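Local coordinates for protein extracellular ligand-binding receptor (Rhodopseudomonas palustris, PDB 3SG0) that binds benzoyl-formic acid and probably captures related aromatic acids for import, as a solute-binding receptor of the leucine-binding protein family, at residues P283-K288 with A351-L356; T316-N320 with I344-L350; L190-E194 with K209-T213; K160-G166 with P215-A221; L98-L103 with A120-L125. One frame throughout, in Å; residues are numbered along the deposited sequence. Where two conformers were deposited one is given.

Contact 1: residues P283-K288 with A351-L356; sequences PFRKVK and ALNNGL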
# COMPACT_ATOMS: atom_id res chain seq x y z
N PRO A 283 -18.15 2.24 -10.35
CA PRO A 283 -17.29 1.08 -10.57
C PRO A 283 -16.47 0.73 -9.32
O PRO A 283 -16.16 -0.44 -9.10
CB PRO A 283 -16.36 1.55 -11.69
CG PRO A 283 -17.20 2.50 -12.47
CD PRO A 283 -18.01 3.24 -11.42
N PHE A 284 -16.14 1.72 -8.50
CA PHE A 284 -15.34 1.44 -7.31
C PHE A 284 -16.12 0.63 -6.29
O PHE A 284 -15.54 -0.18 -5.57
CB PHE A 284 -14.78 2.72 -6.69
CG PHE A 284 -13.77 3.42 -7.55
CD1 PHE A 284 -12.60 2.77 -7.95
CD2 PHE A 284 -13.98 4.72 -7.97
CE1 PHE A 284 -11.67 3.41 -8.75
CE2 PHE A 284 -13.05 5.36 -8.78
CZ PHE A 284 -11.89 4.70 -9.16
N ARG A 285 -17.43 0.83 -6.22
CA ARG A 285 -18.22 0.02 -5.30
C ARG A 285 -18.37 -1.41 -5.81
O ARG A 285 -18.38 -2.36 -5.03
CB ARG A 285 -19.57 0.69 -5.01
CG ARG A 285 -19.37 2.05 -4.38
CD ARG A 285 -20.63 2.63 -3.82
NE ARG A 285 -20.99 1.98 -2.57
CZ ARG A 285 -21.99 2.37 -1.80
NH1 ARG A 285 -22.73 3.41 -2.16
NH2 ARG A 285 -22.26 1.73 -0.67
N LYS A 286 -18.44 -1.56 -7.13
CA LYS A 286 -18.56 -2.88 -7.74
C LYS A 286 -17.30 -3.71 -7.51
O LYS A 286 -17.38 -4.88 -7.12
CB LYS A 286 -18.83 -2.75 -9.23
CG LYS A 286 -18.91 -4.07 -9.98
CD LYS A 286 -19.10 -3.84 -11.47
CE LYS A 286 -18.83 -5.11 -12.28
NZ LYS A 286 -20.08 -5.81 -12.69
N VAL A 287 -16.14 -3.12 -7.75
CA VAL A 287 -14.90 -3.87 -7.59
C VAL A 287 -14.62 -4.16 -6.12
O VAL A 287 -13.96 -5.16 -5.80
CB VAL A 287 -13.70 -3.21 -8.30
CG1 VAL A 287 -14.00 -3.03 -9.78
CG2 VAL A 287 -13.33 -1.88 -7.65
N LYS A 288 -15.12 -3.32 -5.23
CA LYS A 288 -15.00 -3.59 -3.80
C LYS A 288 -15.88 -4.76 -3.39
O LYS A 288 -15.45 -5.62 -2.62
CB LYS A 288 -15.32 -2.34 -2.97
CG LYS A 288 -15.19 -2.55 -1.47
CD LYS A 288 -15.26 -1.24 -0.69
CE LYS A 288 -15.03 -1.48 0.79
NZ LYS A 288 -14.97 -0.20 1.55
N ALA A 351 -10.56 -0.01 -13.48
CA ALA A 351 -10.94 0.39 -12.14
C ALA A 351 -10.53 -0.69 -11.16
O ALA A 351 -11.07 -1.80 -11.20
CB ALA A 351 -12.44 0.65 -12.06
N LEU A 352 -9.57 -0.37 -10.31
CA LEU A 352 -9.16 -1.24 -9.20
C LEU A 352 -9.68 -0.63 -7.91
O LEU A 352 -10.09 0.53 -7.89
CB LEU A 352 -7.63 -1.33 -9.15
CG LEU A 352 -6.94 -2.02 -10.33
CD1 LEU A 352 -5.44 -1.92 -10.20
CD2 LEU A 352 -7.38 -3.48 -10.44
N ASN A 353 -9.64 -1.38 -6.83
CA ASN A 353 -9.96 -0.82 -5.52
C ASN A 353 -9.02 0.32 -5.14
O ASN A 353 -9.38 1.22 -4.39
CB ASN A 353 -9.94 -1.91 -4.47
CG ASN A 353 -11.12 -2.81 -4.60
OD1 ASN A 353 -12.20 -2.49 -4.10
ND2 ASN A 353 -10.96 -3.93 -5.30
N ASN A 354 -7.81 0.26 -5.69
CA ASN A 354 -6.79 1.26 -5.44
C ASN A 354 -6.92 2.51 -6.31
O ASN A 354 -6.22 3.50 -6.06
CB ASN A 354 -5.40 0.64 -5.61
CG ASN A 354 -4.89 0.00 -4.33
OD1 ASN A 354 -4.41 0.70 -3.45
ND2 ASN A 354 -4.98 -1.32 -4.23
N GLY A 355 -7.78 2.48 -7.32
CA GLY A 355 -7.95 3.63 -8.20
C GLY A 355 -8.07 3.22 -9.65
O GLY A 355 -8.13 2.03 -9.98
N LEU A 356 -8.12 4.22 -10.53
CA LEU A 356 -8.18 3.99 -11.96
C LEU A 356 -6.78 3.85 -12.52
O LEU A 356 -5.99 4.80 -12.52
CB LEU A 356 -8.93 5.12 -12.67
CG LEU A 356 -9.07 4.94 -14.19
CD1 LEU A 356 -9.93 3.73 -14.52
CD2 LEU A 356 -9.66 6.19 -14.82
O HOH W 1 -13.05 0.28 -4.07
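Phe284 meets the hairpin at residues 351-356 with the rim of its ring. Leu352 O lies at the ring edge and in its plane, 3.4 Å from Phe284 CD1. Further round the rim, Phe284 CE1 comes to 3.7 Å from Gly355 C. The ring reaches this far because its CG is anti to the carbonyl carbon (chi1 -66°), which carries it off the flank of the helix.

Val287 sits about one turn later and packs with both methyls. CG1 touches Ala351 O at 3.5 Å. CG2 lies 3.8 Å from Asn353 OD1, and the side chains of Val287 and Asn353 run past each other in opposite directions. Pro283 CB adds an apolar touch to the methyl of Ala351.

Asn353 holds the polar part. Its ND2 gives a weak hydrogen bond to Val287 O, 3.3 Å long, and a second bond to Asp313 on helix 306-328. Its OD1 accepts from a water at 2.9 Å, and the same water donates to Phe284 O. The amide thus ties one turn of helix 283-298 to its neighbour helix. With an alanine here, Val287 O would probably lose its donor across the contact, and the bridging water and Asp313 would each be left without this partner.

Leu352 N and Gly355 O, and Gly355 N and Leu352 O, are paired by backbone hydrogen bonds round a type I turn. This is a tight two-residue beta hairpin, here laid against the first turn of a helix.

Contact 2: residues T316-N320 with I344-L350; sequences TLVEN and IEKSKDL
Leu317 carries the tight part of this contact. Its CD2 methyl meets Leu350 CD2 at 3.6 Å. The same Leu317 CD2 also lies 3.6 Å from Ser347 OG. Leu350 holds its CG anti to the backbone N (chi1 -180°), and in this pose the end of its side chain lies against the helix, where the two leucines meet at a slant.

Next to Leu317, Ile344 packs on the helix backbone. Its CG1 rests 4.0 Å from Leu317 O, and its CD1 touches Val318 CG2 at 4.3 Å. Met117 of strand 116-118 packs on Leu317, Val318 and Ile344 together, so this end is buried between helix, turn and sheet.

The other end is looser and wetter. Asn320 is exposed and touches Leu350 mainly through its amide nitrogen, with ND2 3.9 Å from Leu350 CD2. A water bridges two polar groups here. It accepts from Asn320 ND2 at 3.0 Å and is hydrogen-bonded to Ser347 OG at 2.7 Å.

The segment 344-350 leaves helix 334-344 through a type I turn from Ile344 to Ser347. It then enters the hairpin strand through a G1 beta bulge, with Asp349 and Leu350 both facing Ser357. On the helix, Thr316 and Glu319 are seen to bind 3-hydroxypyruvate in a structure of this protein, a ligand absent from this chain.

Carbon thus meets carbon at the leucine pair, and carbon also touches several polar atoms without bonding to them. The helix is held by fit rather than by directed bonds, and the water bridge is the polar link between these two segments.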
# COMPACT_ATOMS: atom_id res chain seq x y z
N THR A 316 -5.90 -9.22 -9.76
CA THR A 316 -6.73 -8.79 -10.88
C THR A 316 -5.86 -8.55 -12.11
O THR A 316 -6.16 -9.02 -13.22
CB THR A 316 -7.53 -7.53 -10.54
OG1 THR A 316 -8.42 -7.83 -9.46
CG2 THR A 316 -8.32 -7.04 -11.75
N LEU A 317 -4.76 -7.84 -11.92
CA LEU A 317 -3.84 -7.59 -13.03
C LEU A 317 -3.25 -8.89 -13.58
O LEU A 317 -3.16 -9.08 -14.79
CB LEU A 317 -2.71 -6.66 -12.61
CG LEU A 317 -3.11 -5.21 -12.36
CD1 LEU A 317 -1.96 -4.45 -11.73
CD2 LEU A 317 -3.55 -4.53 -13.64
N VAL A 318 -2.82 -9.77 -12.69
CA VAL A 318 -2.22 -11.02 -13.13
C VAL A 318 -3.24 -11.88 -13.87
O VAL A 318 -2.96 -12.41 -14.95
CB VAL A 318 -1.63 -11.79 -11.93
CG1 VAL A 318 -1.18 -13.17 -12.34
CG2 VAL A 318 -0.47 -11.01 -11.34
N GLU A 319 -4.42 -12.01 -13.29
CA GLU A 319 -5.49 -12.79 -13.91
C GLU A 319 -5.83 -12.25 -15.29
O GLU A 319 -6.09 -13.03 -16.22
CB GLU A 319 -6.73 -12.79 -13.01
CG GLU A 319 -7.91 -13.58 -13.53
CD GLU A 319 -9.05 -13.65 -12.53
OE1 GLU A 319 -9.26 -12.65 -11.81
OE2 GLU A 319 -9.72 -14.69 -12.46
N ASN A 320 -5.85 -10.93 -15.44
CA ASN A 320 -6.17 -10.32 -16.73
C ASN A 320 -5.11 -10.60 -17.77
O ASN A 320 -5.42 -10.63 -18.95
CB ASN A 320 -6.38 -8.82 -16.58
CG ASN A 320 -7.70 -8.48 -15.91
OD1 ASN A 320 -8.56 -9.34 -15.72
ND2 ASN A 320 -7.87 -7.21 -15.56
N ILE A 344 0.96 -7.06 -18.58
CA ILE A 344 0.48 -6.17 -17.53
C ILE A 344 0.78 -4.72 -17.89
O ILE A 344 0.00 -3.82 -17.61
CB ILE A 344 1.05 -6.54 -16.15
CG1 ILE A 344 0.55 -7.94 -15.76
CG2 ILE A 344 0.65 -5.50 -15.12
CD1 ILE A 344 1.13 -8.46 -14.46
N GLU A 345 1.91 -4.51 -18.57
CA GLU A 345 2.35 -3.20 -19.01
C GLU A 345 1.37 -2.53 -19.96
O GLU A 345 1.43 -1.32 -20.15
CB GLU A 345 3.71 -3.39 -19.71
CG GLU A 345 4.51 -2.15 -19.97
CD GLU A 345 5.96 -2.51 -20.21
OE1 GLU A 345 6.77 -2.25 -19.31
OE2 GLU A 345 6.28 -3.06 -21.29
N LYS A 346 0.48 -3.33 -20.55
CA LYS A 346 -0.50 -2.85 -21.53
C LYS A 346 -1.87 -2.60 -20.92
O LYS A 346 -2.80 -2.19 -21.62
CB LYS A 346 -0.66 -3.87 -22.66
CG LYS A 346 0.62 -4.19 -23.41
CD LYS A 346 0.38 -5.30 -24.41
CE LYS A 346 1.68 -5.81 -25.00
NZ LYS A 346 1.42 -6.92 -25.96
N SER A 347 -2.02 -2.87 -19.62
CA SER A 347 -3.32 -2.72 -18.96
C SER A 347 -3.78 -1.26 -18.96
O SER A 347 -3.03 -0.38 -18.58
CB SER A 347 -3.23 -3.26 -17.53
OG SER A 347 -4.48 -3.17 -16.86
N LYS A 348 -5.02 -1.03 -19.38
CA LYS A 348 -5.55 0.33 -19.53
C LYS A 348 -6.96 0.46 -18.97
O LYS A 348 -7.74 -0.50 -18.97
CB LYS A 348 -5.60 0.73 -21.02
CG LYS A 348 -4.30 0.62 -21.78
CD LYS A 348 -3.27 1.64 -21.31
CE LYS A 348 -2.05 1.64 -22.23
NZ LYS A 348 -1.04 2.66 -21.82
N ASP A 349 -7.27 1.66 -18.49
CA ASP A 349 -8.62 2.03 -18.09
C ASP A 349 -9.26 1.01 -17.15
O ASP A 349 -10.42 0.63 -17.32
CB ASP A 349 -9.50 2.24 -19.33
CG ASP A 349 -10.78 2.98 -19.01
OD1 ASP A 349 -10.76 3.85 -18.11
OD2 ASP A 349 -11.81 2.70 -19.67
N LEU A 350 -8.50 0.57 -16.16
CA LEU A 350 -8.97 -0.47 -15.26
C LEU A 350 -9.30 0.09 -13.89
O LEU A 350 -8.41 0.59 -13.19
CB LEU A 350 -7.90 -1.56 -15.13
CG LEU A 350 -8.25 -2.74 -14.22
CD1 LEU A 350 -9.47 -3.50 -14.72
CD2 LEU A 350 -7.04 -3.66 -14.07
O HOH W 2 -5.51 -5.64 -16.62

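Contact 3: residues L190-E194 with K209-T213; sequences LTTHE and KIIAT
The carboxylate of Glu194 is the flat group that meets the helix. Lys209 approaches it with a methylene, not with its charge. Lys209 CD stands off the carboxylate plane, on a slant, 3.6 Å from Glu194 OE2. Each carboxylate oxygen takes a hydrogen from its own water, OE1 at 2.8 Å and OE2 at 2.7 Å. Both waters in turn accept from Lys209 NZ. The charged atoms themselves stay apart, with Glu194 OE1 4.6 Å from Lys209 NZ. Outside this contact, the imidazole of His193 stacks on Tyr176.

The middle of the contact is mostly carbon. Thr192 CG2 meets Thr213 CG2 at 3.8 Å and also lies near Ile210 CG1. Thr192 OG1 packs on Ile210 CG1 as well, but its hydrogen bond goes to Tyr164 O in the neighbouring strand.

At the far end two hydroxyls form a relay. Thr191 OG1 donates to Thr213 OG1 at 2.8 Å, and Thr213 OG1 donates to Ile210 O at 2.7 Å. Thr213 holds its OG1 between its backbone N and carbonyl carbon (chi1 69°), which turns the hydroxyl back to the preceding turn. It lands on a lone pair of Ile210 O, in the carbonyl plane. Thr213 N also donates to this oxygen.

Strand 189-196 and helix 204-212 belong to a beta-alpha-beta crossover in a parallel sheet. The threonine relay is a direct, oriented link at one end. At the other end the opposite charges probably attract each other through two waters, a less direct and probably softer link.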
# COMPACT_ATOMS: atom_id res chain seq x y z
N LEU A 190 7.20 23.28 7.42
CA LEU A 190 7.36 22.10 8.27
C LEU A 190 8.28 22.47 9.42
O LEU A 190 9.43 22.84 9.20
CB LEU A 190 7.98 20.95 7.48
CG LEU A 190 7.10 20.25 6.44
CD1 LEU A 190 7.84 19.07 5.83
CD2 LEU A 190 5.80 19.79 7.07
N THR A 191 7.77 22.38 10.64
CA THR A 191 8.51 22.86 11.81
C THR A 191 9.51 21.84 12.37
O THR A 191 10.40 22.21 13.14
CB THR A 191 7.57 23.25 12.96
OG1 THR A 191 6.94 22.08 13.48
CG2 THR A 191 6.52 24.23 12.48
N THR A 192 9.34 20.57 12.01
CA THR A 192 10.24 19.52 12.48
C THR A 192 10.44 18.47 11.42
O THR A 192 9.72 18.43 10.42
CB THR A 192 9.70 18.78 13.74
OG1 THR A 192 8.48 18.10 13.42
CG2 THR A 192 9.48 19.73 14.90
N HIS A 193 11.42 17.61 11.66
CA HIS A 193 11.61 16.39 10.89
C HIS A 193 11.94 15.28 11.89
O HIS A 193 13.07 14.79 11.94
CB HIS A 193 12.74 16.56 9.87
CG HIS A 193 12.95 15.36 9.00
ND1 HIS A 193 13.99 15.28 8.09
CD2 HIS A 193 12.26 14.20 8.87
CE1 HIS A 193 13.93 14.12 7.46
NE2 HIS A 193 12.89 13.45 7.92
N GLU A 194 10.95 14.90 12.70
CA GLU A 194 11.15 13.85 13.69
C GLU A 194 10.88 12.50 13.06
O GLU A 194 10.03 12.39 12.16
CB GLU A 194 10.24 14.06 14.90
CG GLU A 194 10.57 15.31 15.70
CD GLU A 194 11.99 15.31 16.24
OE1 GLU A 194 12.37 14.33 16.90
OE2 GLU A 194 12.72 16.29 16.00
N LYS A 209 9.27 17.75 21.21
CA LYS A 209 9.90 18.68 20.28
C LYS A 209 8.88 19.31 19.33
O LYS A 209 8.90 20.52 19.08
CB LYS A 209 11.02 18.01 19.50
CG LYS A 209 12.27 17.75 20.32
CD LYS A 209 13.36 17.08 19.50
CE LYS A 209 14.59 16.82 20.35
NZ LYS A 209 15.69 16.18 19.57
N ILE A 210 7.99 18.48 18.80
CA ILE A 210 6.95 18.98 17.92
C ILE A 210 6.06 19.99 18.64
O ILE A 210 5.81 21.08 18.14
CB ILE A 210 6.10 17.83 17.35
CG1 ILE A 210 6.95 17.01 16.38
CG2 ILE A 210 4.86 18.36 16.66
CD1 ILE A 210 6.35 15.67 15.99
N ILE A 211 5.59 19.62 19.82
CA ILE A 211 4.72 20.50 20.59
C ILE A 211 5.40 21.83 20.90
O ILE A 211 4.76 22.88 20.85
CB ILE A 211 4.21 19.79 21.86
CG1 ILE A 211 3.15 18.76 21.46
CG2 ILE A 211 3.64 20.80 22.85
CD1 ILE A 211 2.72 17.83 22.58
N ALA A 212 6.70 21.80 21.18
CA ALA A 212 7.43 23.03 21.50
C ALA A 212 7.49 24.02 20.34
O ALA A 212 7.69 25.22 20.55
CB ALA A 212 8.84 22.69 22.00
N THR A 213 7.32 23.53 19.11
CA THR A 213 7.29 24.43 17.94
C THR A 213 5.94 25.11 17.77
O THR A 213 5.78 25.96 16.89
CB THR A 213 7.67 23.72 16.61
OG1 THR A 213 6.65 22.79 16.22
CG2 THR A 213 9.01 23.01 16.73
O HOH W 3 14.26 13.81 18.85
O HOH W 4 15.42 16.19 16.40

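Contact 4: residues K160-G166 with P215-A221; sequences KKVGYIG and PDAVFIA
Tyr164 and Phe219 both set CG anti to the backbone N (chi1 178° and -167°). Their rings therefore leave the same face of the sheet side by side, and Tyr164 CE2 lies 3.9 Å from Phe219 CD2. The two strands, 161-166 and 217-221, are parallel neighbours in the four-stranded sheet of one lobe of the periplasmic binding protein fold.

Backbone bonds alternate along the pair. Gly163 N donates to Ala217 O, Phe219 N to Gly163 O, Ile165 N to Phe219 O and Ala221 N to Ile165 O. On the face away from the rings, Ile165 CG2 packs on Ile220 CG1 at 3.8 Å, and Pro230 of helix 228-236 covers both isoleucines.

Asp216 anchors the start of the pair. Its OD2 takes hydrogen bonds from Lys160 N and from Lys161 N, each 2.9 Å long, both on the anti side of OD2 and tilted out of the carboxylate plane to opposite faces. Asp216 N returns a bond to Lys161 O at 2.7 Å. An alanine in this place would leave the N-H groups of Lys160 and Lys161 without their shared acceptor, and the strand entry would probably be less firmly fixed.

At the other end Ala221 CB lies 3.3 Å from Tyr164 OH. At Gly166 a side-chain carbon would come within 2.4 Å of Tyr164 OH.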
# COMPACT_ATOMS: atom_id res chain seq x y z
N LYS A 160 -0.31 27.27 8.86
CA LYS A 160 0.94 27.90 8.45
C LYS A 160 2.16 27.18 9.02
O LYS A 160 3.25 27.25 8.45
CB LYS A 160 0.97 29.37 8.86
CG LYS A 160 -0.21 30.18 8.35
CD LYS A 160 -0.23 30.25 6.83
CE LYS A 160 0.94 31.07 6.29
NZ LYS A 160 0.81 31.31 4.83
N LYS A 161 1.98 26.49 10.14
CA LYS A 161 3.05 25.72 10.76
C LYS A 161 2.60 24.29 10.96
O LYS A 161 1.59 24.04 11.62
CB LYS A 161 3.46 26.34 12.10
CG LYS A 161 4.10 27.72 11.97
CD LYS A 161 4.68 28.21 13.28
CE LYS A 161 3.60 28.45 14.32
NZ LYS A 161 4.17 28.89 15.63
N VAL A 162 3.34 23.35 10.38
CA VAL A 162 2.97 21.94 10.41
C VAL A 162 4.12 21.11 10.98
O VAL A 162 5.21 21.11 10.43
CB VAL A 162 2.59 21.44 9.00
CG1 VAL A 162 2.22 19.96 9.04
CG2 VAL A 162 1.46 22.27 8.43
N GLY A 163 3.87 20.43 12.09
CA GLY A 163 4.86 19.53 12.65
C GLY A 163 4.94 18.24 11.85
O GLY A 163 4.02 17.93 11.09
N TYR A 164 6.03 17.50 12.00
CA TYR A 164 6.19 16.24 11.27
C TYR A 164 6.86 15.17 12.12
O TYR A 164 7.91 15.41 12.73
CB TYR A 164 7.00 16.46 9.99
CG TYR A 164 7.23 15.18 9.23
CD1 TYR A 164 8.26 14.31 9.58
CD2 TYR A 164 6.41 14.82 8.16
CE1 TYR A 164 8.47 13.12 8.90
CE2 TYR A 164 6.61 13.64 7.47
CZ TYR A 164 7.64 12.80 7.85
OH TYR A 164 7.80 11.63 7.14
N ILE A 165 6.27 13.98 12.12
CA ILE A 165 6.95 12.78 12.60
C ILE A 165 6.63 11.65 11.63
O ILE A 165 5.49 11.53 11.17
CB ILE A 165 6.56 12.40 14.04
CG1 ILE A 165 7.33 11.16 14.50
CG2 ILE A 165 5.05 12.20 14.19
CD1 ILE A 165 7.15 10.83 15.98
N GLY A 166 7.61 10.83 11.31
CA GLY A 166 7.36 9.72 10.41
C GLY A 166 8.36 8.61 10.63
O GLY A 166 9.34 8.77 11.38
N PRO A 215 2.93 24.21 16.52
CA PRO A 215 2.40 24.16 15.16
C PRO A 215 0.87 24.25 15.15
O PRO A 215 0.23 24.02 16.17
CB PRO A 215 2.84 22.78 14.69
CG PRO A 215 2.81 21.96 15.93
CD PRO A 215 3.28 22.88 17.03
N ASP A 216 0.32 24.55 13.98
CA ASP A 216 -1.13 24.56 13.78
C ASP A 216 -1.67 23.14 13.59
O ASP A 216 -2.80 22.83 13.98
CB ASP A 216 -1.48 25.41 12.56
CG ASP A 216 -0.96 26.83 12.67
OD1 ASP A 216 -1.22 27.48 13.70
OD2 ASP A 216 -0.27 27.29 11.74
N ALA A 217 -0.85 22.27 13.01
CA ALA A 217 -1.24 20.91 12.71
C ALA A 217 0.00 20.05 12.76
O ALA A 217 1.12 20.57 12.75
CB ALA A 217 -1.88 20.84 11.33
N VAL A 218 -0.20 18.74 12.81
CA VAL A 218 0.92 17.81 12.75
C VAL A 218 0.63 16.73 11.71
O VAL A 218 -0.48 16.19 11.65
CB VAL A 218 1.20 17.16 14.12
CG1 VAL A 218 2.34 16.15 14.00
CG2 VAL A 218 1.55 18.22 15.14
N PHE A 219 1.64 16.44 10.89
CA PHE A 219 1.60 15.35 9.94
C PHE A 219 2.36 14.14 10.48
O PHE A 219 3.49 14.27 10.95
CB PHE A 219 2.23 15.77 8.61
CG PHE A 219 1.93 14.81 7.51
CD1 PHE A 219 0.79 14.99 6.74
CD2 PHE A 219 2.73 13.70 7.27
CE1 PHE A 219 0.47 14.09 5.74
CE2 PHE A 219 2.41 12.80 6.27
CZ PHE A 219 1.28 13.00 5.50
N ILE A 220 1.73 12.97 10.38
CA ILE A 220 2.35 11.72 10.79
C ILE A 220 2.45 10.80 9.57
O ILE A 220 1.43 10.54 8.92
CB ILE A 220 1.50 11.02 11.88
CG1 ILE A 220 1.37 11.93 13.11
CG2 ILE A 220 2.11 9.66 12.25
CD1 ILE A 220 0.37 11.44 14.14
N ALA A 221 3.65 10.33 9.26
CA ALA A 221 3.86 9.40 8.15
C ALA A 221 4.20 8.02 8.71
O ALA A 221 5.35 7.72 9.05
CB ALA A 221 4.96 9.89 7.22

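Contact 5: residues L98-L103 with A120-L125; sequences LTPVSL and AAAAIL. With 173 (benzoyl-formic acid), chain B.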
# COMPACT_ATOMS: atom_id res chain seq x y z
N LEU A 98 5.47 -4.03 3.00
CA LEU A 98 6.10 -2.79 3.45
C LEU A 98 7.21 -2.40 2.50
O LEU A 98 7.81 -3.26 1.85
CB LEU A 98 6.72 -2.94 4.84
CG LEU A 98 5.91 -3.68 5.91
CD1 LEU A 98 6.67 -3.69 7.24
CD2 LEU A 98 4.53 -3.07 6.07
N THR A 99 7.50 -1.11 2.45
CA THR A 99 8.52 -0.59 1.55
C THR A 99 9.93 -1.11 1.84
O THR A 99 10.59 -1.61 0.93
CB THR A 99 8.47 0.95 1.49
OG1 THR A 99 7.25 1.36 0.86
CG2 THR A 99 9.63 1.49 0.70
N PRO A 100 10.42 -1.01 3.09
CA PRO A 100 11.78 -1.50 3.35
C PRO A 100 11.92 -2.99 3.04
O PRO A 100 12.99 -3.46 2.63
CB PRO A 100 11.98 -1.24 4.85
CG PRO A 100 10.59 -1.05 5.41
CD PRO A 100 9.80 -0.43 4.30
N VAL A 101 10.86 -3.74 3.26
CA VAL A 101 10.87 -5.18 3.04
C VAL A 101 10.84 -5.51 1.55
O VAL A 101 11.45 -6.49 1.10
CB VAL A 101 9.71 -5.85 3.80
CG1 VAL A 101 9.76 -7.35 3.64
CG2 VAL A 101 9.76 -5.48 5.28
N SER A 102 10.15 -4.68 0.78
CA SER A 102 9.99 -4.89 -0.66
C SER A 102 11.19 -4.46 -1.50
O SER A 102 11.43 -5.03 -2.56
CB SER A 102 8.77 -4.13 -1.16
OG SER A 102 7.58 -4.65 -0.59
N LEU A 103 11.91 -3.44 -1.05
CA LEU A 103 13.00 -2.90 -1.85
C LEU A 103 14.01 -3.94 -2.37
O LEU A 103 14.32 -3.93 -3.56
CB LEU A 103 13.72 -1.77 -1.11
CG LEU A 103 13.05 -0.40 -1.25
CD1 LEU A 103 13.59 0.57 -0.20
CD2 LEU A 103 13.25 0.14 -2.66
N ALA A 120 3.46 -2.75 -1.42
CA ALA A 120 3.86 -1.60 -0.62
C ALA A 120 3.65 -0.29 -1.38
O ALA A 120 3.22 -0.30 -2.54
CB ALA A 120 5.29 -1.78 -0.16
N ALA A 121 3.96 0.83 -0.74
CA ALA A 121 3.45 2.13 -1.19
C ALA A 121 4.45 3.12 -1.78
O ALA A 121 4.06 3.98 -2.57
CB ALA A 121 2.70 2.82 -0.04
N ALA A 122 5.72 3.07 -1.37
CA ALA A 122 6.64 4.15 -1.74
C ALA A 122 6.92 4.21 -3.25
O ALA A 122 7.10 3.19 -3.90
CB ALA A 122 7.94 4.03 -0.99
N ALA A 123 6.97 5.43 -3.79
CA ALA A 123 7.18 5.62 -5.22
C ALA A 123 8.44 4.94 -5.72
O ALA A 123 8.46 4.43 -6.85
CB ALA A 123 7.21 7.10 -5.55
N ILE A 124 9.49 4.93 -4.90
CA ILE A 124 10.79 4.39 -5.30
C ILE A 124 10.72 2.91 -5.69
O ILE A 124 11.62 2.39 -6.35
CB ILE A 124 11.83 4.63 -4.18
CG1 ILE A 124 13.25 4.35 -4.66
CG2 ILE A 124 11.53 3.80 -2.95
CD1 ILE A 124 14.31 4.80 -3.68
N LEU A 125 9.66 2.22 -5.28
CA LEU A 125 9.52 0.82 -5.66
C LEU A 125 9.40 0.62 -7.17
O LEU A 125 9.81 -0.43 -7.67
CB LEU A 125 8.35 0.17 -4.92
CG LEU A 125 8.54 0.11 -3.40
CD1 LEU A 125 7.23 -0.24 -2.71
CD2 LEU A 125 9.63 -0.88 -3.02
O1B 173 B . 4.90 0.85 2.07
C1 173 B . 4.91 0.73 3.27
O1A 173 B . 6.08 0.59 4.01
C2 173 B . 3.66 0.98 4.07
O2 173 B . 3.72 1.13 5.25
C1G 173 B . 2.36 0.96 3.32
C2D 173 B . 2.10 -0.15 2.31
C2E 173 B . 0.80 -0.16 1.53
C3 173 B . -0.22 0.95 1.76
C1E 173 B . 0.07 2.05 2.79
C1D 173 B . 1.36 2.07 3.58
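Thr99 and Ala122 make the one hydrogen bond between the two segments: Ala122 N donates to Thr99 OG1 at 3.2 Å. The hydroxyl passes its own hydrogen on to the ligand, where Thr99 OG1 meets O1B of benzoyl-formic acid at 2.7 Å. Thr99 keeps OG1 beside its backbone N (chi1 -67°), and this places the hydroxyl and the N-H next to each other before the carboxylate.

Backbone donors add to the grip. Thr99 N reaches ligand O1A at 2.7 Å, almost straight at 176°. Ala121 N reaches ligand O1B at 3.0 Å. O1B thus has two donors from these segments, one from each. Arg198 adds a further hydrogen bond to the ligand. The helix start is itself tied down, since Ser102 OG and Ser102 N both donate to Leu98 O at the N-cap position.

The rest is apolar packing. The methyl of Ala120 fits against the helix start, 3.3 Å from Leu98 C. Ala122 CB presses closely on Thr99 CG2 at 3.5 Å. Farther from the ligand, Leu103 CD2 meets Leu125 CD2 at 3.8 Å, with the two side chains at about a right angle. Leu125 CD2 also touches Ser102 CB, and Ile124 CG2 touches Leu103 CD2 on the more exposed side.

The carboxylate is held at the N-terminus of helix 99-111 by N-H groups and a hydroxyl. The helix dipole and the charge of Arg198 would probably favour a bound anion. The close fit of alanine and threonine methyls probably keeps the donors in position, a chemistry suited to a carboxylate.

Contact 5 holds the ligand carboxylate. In contact 4 the Ala221 side chain is about 9 Å from the bound benzoyl-formic acid. In contact 1 the Asn353 side chain is about 12 Å from the bound benzoyl-formic acid. Contacts 3 and 4 share one parallel sheet, their centres 7 Å apart, and Thr191 N lies 2.9 Å from Val162 O between them. Contacts 1 and 2 also touch, through Leu352 CD2 and Thr316 CG2 at 3.9 Å, and the chain runs on from the loop of contact 2 into the hairpin of contact 1. The two pairs lie far apart: the centres of contacts 2 and 3 are 43 Å from each other, on opposite sides of the chain's centre.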